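Local coordinates for IMC sub-compartment protein ISP1 (Toxoplasma gondii, PDB 4CHM) that adopts a pleckstrin homology fold and belongs to a family of inner membrane complex sub-compartment proteins critical for replication of the parasite, at residues 70-75 with 84-89. Numbering follows the deposited sequence.
Sequences HTRDQL and LVDDES. With SO4 (sulfate ion), chain G; SO4 (sulfate ion), chain E.
Arg72 and Val85 mark the nearest backbone approach, their CA atoms 5.5 Å apart, where the first turn of a short helix meets a loop. Thr71 N-caps that helix in a capping box: Gln74 N donates to Thr71 OG1 (3.3 Å) and Thr71 N to Gln74 OE1 (2.9 Å). The loop folds into a type I beta turn from Val85 to Glu88, closed by Glu88 N on Val85 O.

Val85 directs one methyl at the helix and the other at the Arg72 guanidinium. CG1 presses on Leu75 CB at 3.5 Å, a tight contact, while CG2 lies 3.3 Å above one guanidinium face. The Arg72 chain is extended from CG to NE, CG anti to the backbone N (chi1 179°). NH2 forms a salt bridge to Asp86 OD1 (3.1 Å), which lies in the guanidinium plane; NH2 sits on the syn side but 27° out of the carboxylate plane, and NH1 adds a weak bond to the same OD1. NE and NH2 both hold a sulfate, probably from the crystallisation liquor, and a water links NH1 to Glu88 OE2. In this crystal these partners probably hold the group's rotation. Asp86 OD2 turns instead to Asn83.

On the buried side, Leu75 meets Leu84 (CB to CB 4.3 Å) and continues onto Leu69, Cys90 and Ala92. The contact folds the connection between antiparallel strands 65-69 and 90-95 back on itself, while Glu88 O ties the turn to Lys112 of helix 109-125.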
loop_
_atom_site.group_PDB
_atom_site.type_symbol
_atom_site.label_atom_id
_atom_site.label_comp_id
_atom_site.label_asym_id
_atom_site.label_seq_id
_atom_site.Cartn_x
_atom_site.Cartn_y
_atom_site.Cartn_z
ATOM N N HIS A 70 0.681 -7.284 5.177
ATOM C CA HIS A 70 0.617 -6.240 6.192
ATOM C C HIS A 70 1.082 -6.591 7.607
ATOM O O HIS A 70 1.519 -5.725 8.322
ATOM C CB HIS A 70 -0.771 -5.624 6.235
ATOM C CG HIS A 70 -1.850 -6.605 6.543
ATOM N ND1 HIS A 70 -2.467 -6.664 7.766
ATOM C CD2 HIS A 70 -2.409 -7.579 5.792
ATOM C CE1 HIS A 70 -3.374 -7.618 7.751
ATOM N NE2 HIS A 70 -3.350 -8.197 6.570
ATOM N N THR A 71 0.941 -7.847 8.014
ATOM C CA THR A 71 1.378 -8.267 9.343
ATOM C C THR A 71 2.891 -8.346 9.428
ATOM O O THR A 71 3.559 -8.604 8.443
ATOM C CB THR A 71 0.788 -9.622 9.781
ATOM O OG1 THR A 71 1.449 -10.677 9.088
ATOM C CG2 THR A 71 -0.718 -9.687 9.545
ATOM N N ARG A 72 3.428 -8.138 10.613
ATOM C CA ARG A 72 4.864 -8.256 10.793
ATOM C C ARG A 72 5.447 -9.515 10.138
ATOM O O ARG A 72 6.433 -9.432 9.389
ATOM C CB ARG A 72 5.254 -8.186 12.274
ATOM C CG ARG A 72 6.760 -8.336 12.514
ATOM C CD ARG A 72 7.098 -8.274 14.004
ATOM N NE ARG A 72 8.522 -7.991 14.214
ATOM C CZ ARG A 72 9.032 -6.766 14.261
ATOM N NH1 ARG A 72 8.246 -5.708 14.073
ATOM N NH2 ARG A 72 10.341 -6.593 14.446
ATOM N N ASP A 73 4.833 -10.668 10.391
ATOM C CA ASP A 73 5.361 -11.959 9.871
ATOM C C ASP A 73 5.344 -12.093 8.323
ATOM O O ASP A 73 6.286 -12.608 7.735
ATOM C CB ASP A 73 4.650 -13.154 10.532
ATOM C CG ASP A 73 5.169 -13.442 11.974
ATOM O OD1 ASP A 73 6.194 -12.849 12.389
ATOM O OD2 ASP A 73 4.551 -14.275 12.670
ATOM N N GLN A 74 4.246 -11.662 7.705
ATOM C CA GLN A 74 4.118 -11.524 6.250
ATOM C C GLN A 74 5.227 -10.654 5.642
ATOM O O GLN A 74 5.884 -11.043 4.733
ATOM C CB GLN A 74 2.729 -10.922 5.890
ATOM C CG GLN A 74 1.537 -11.842 6.179
ATOM C CD GLN A 74 0.210 -11.123 6.068
ATOM O OE1 GLN A 74 0.148 -9.884 6.104
ATOM N NE2 GLN A 74 -0.866 -11.889 5.943
ATOM N N LEU A 75 5.460 -9.507 6.223
ATOM C CA LEU A 75 6.487 -8.585 5.728
ATOM C C LEU A 75 7.947 -9.075 5.977
ATOM O O LEU A 75 8.837 -8.848 5.148
ATOM C CB LEU A 75 6.269 -7.205 6.356
ATOM C CG LEU A 75 5.010 -6.483 5.849
ATOM C CD1 LEU A 75 4.743 -5.252 6.721
ATOM C CD2 LEU A 75 5.177 -6.090 4.374
ATOM N N LEU A 84 10.863 -3.042 6.877
ATOM C CA LEU A 84 9.479 -2.953 6.464
ATOM C C LEU A 84 8.541 -2.945 7.677
ATOM O O LEU A 84 7.368 -2.547 7.555
ATOM C CB LEU A 84 9.100 -4.101 5.506
ATOM C CG LEU A 84 9.892 -4.246 4.191
ATOM C CD1 LEU A 84 9.294 -5.299 3.279
ATOM C CD2 LEU A 84 10.054 -2.908 3.461
ATOM N N VAL A 85 8.979 -3.526 8.789
ATOM C CA VAL A 85 8.045 -3.875 9.860
ATOM C C VAL A 85 8.006 -2.996 11.104
ATOM O O VAL A 85 6.973 -2.887 11.758
ATOM C CB VAL A 85 8.258 -5.330 10.325
ATOM C CG1 VAL A 85 8.056 -6.295 9.168
ATOM C CG2 VAL A 85 9.636 -5.494 10.946
ATOM N N ASP A 86 9.128 -2.380 11.436
ATOM C CA ASP A 86 9.271 -1.718 12.726
ATOM C C ASP A 86 8.332 -0.533 12.980
ATOM O O ASP A 86 7.926 -0.294 14.114
ATOM C CB ASP A 86 10.738 -1.456 13.072
ATOM C CG ASP A 86 11.440 -2.719 13.554
ATOM O OD1 ASP A 86 10.791 -3.525 14.252
ATOM O OD2 ASP A 86 12.621 -2.923 13.222
ATOM N N ASP A 87 8.011 0.221 11.938
ATOM C CA ASP A 87 7.026 1.287 12.069
ATOM C C ASP A 87 5.575 0.828 11.845
ATOM O O ASP A 87 4.652 1.632 11.960
ATOM C CB ASP A 87 7.371 2.471 11.162
ATOM C CG ASP A 87 7.218 2.149 9.693
ATOM O OD1 ASP A 87 6.607 1.116 9.361
ATOM O OD2 ASP A 87 7.712 2.939 8.868
ATOM N N GLU A 88 5.374 -0.448 11.518
ATOM C CA GLU A 88 4.010 -0.966 11.244
ATOM C C GLU A 88 3.216 -0.008 10.383
ATOM O O GLU A 88 2.001 0.122 10.554
ATOM C CB GLU A 88 3.228 -1.251 12.555
ATOM C CG GLU A 88 3.872 -2.303 13.439
ATOM C CD GLU A 88 4.956 -1.741 14.365
ATOM O OE1 GLU A 88 5.014 -0.487 14.593
ATOM O OE2 GLU A 88 5.716 -2.571 14.916
ATOM N N SER A 89 3.908 0.665 9.450
ATOM C CA SER A 89 3.251 1.557 8.496
ATOM C C SER A 89 3.304 1.068 7.032
ATOM O O SER A 89 2.928 1.802 6.130
ATOM C CB SER A 89 3.840 2.969 8.597
ATOM O OG SER A 89 3.606 3.480 9.896
HETATM S S SO4 G . 10.924 -10.378 14.796
HETATM O O1 SO4 G . 10.778 -10.913 16.176
HETATM O O2 SO4 G . 11.776 -11.293 13.959
HETATM O O3 SO4 G . 11.558 -9.029 14.911
HETATM O O4 SO4 G . 9.580 -10.271 14.152
HETATM S S SO4 E . -4.823 -11.536 6.057
HETATM O O1 SO4 E . -5.441 -11.943 7.344
HETATM O O2 SO4 E . -3.398 -11.815 6.112
HETATM O O3 SO4 E . -5.051 -10.083 5.842
HETATM O O4 SO4 E . -5.438 -12.265 4.953
HETATM O O HOH W 1 5.460 -4.948 13.936
#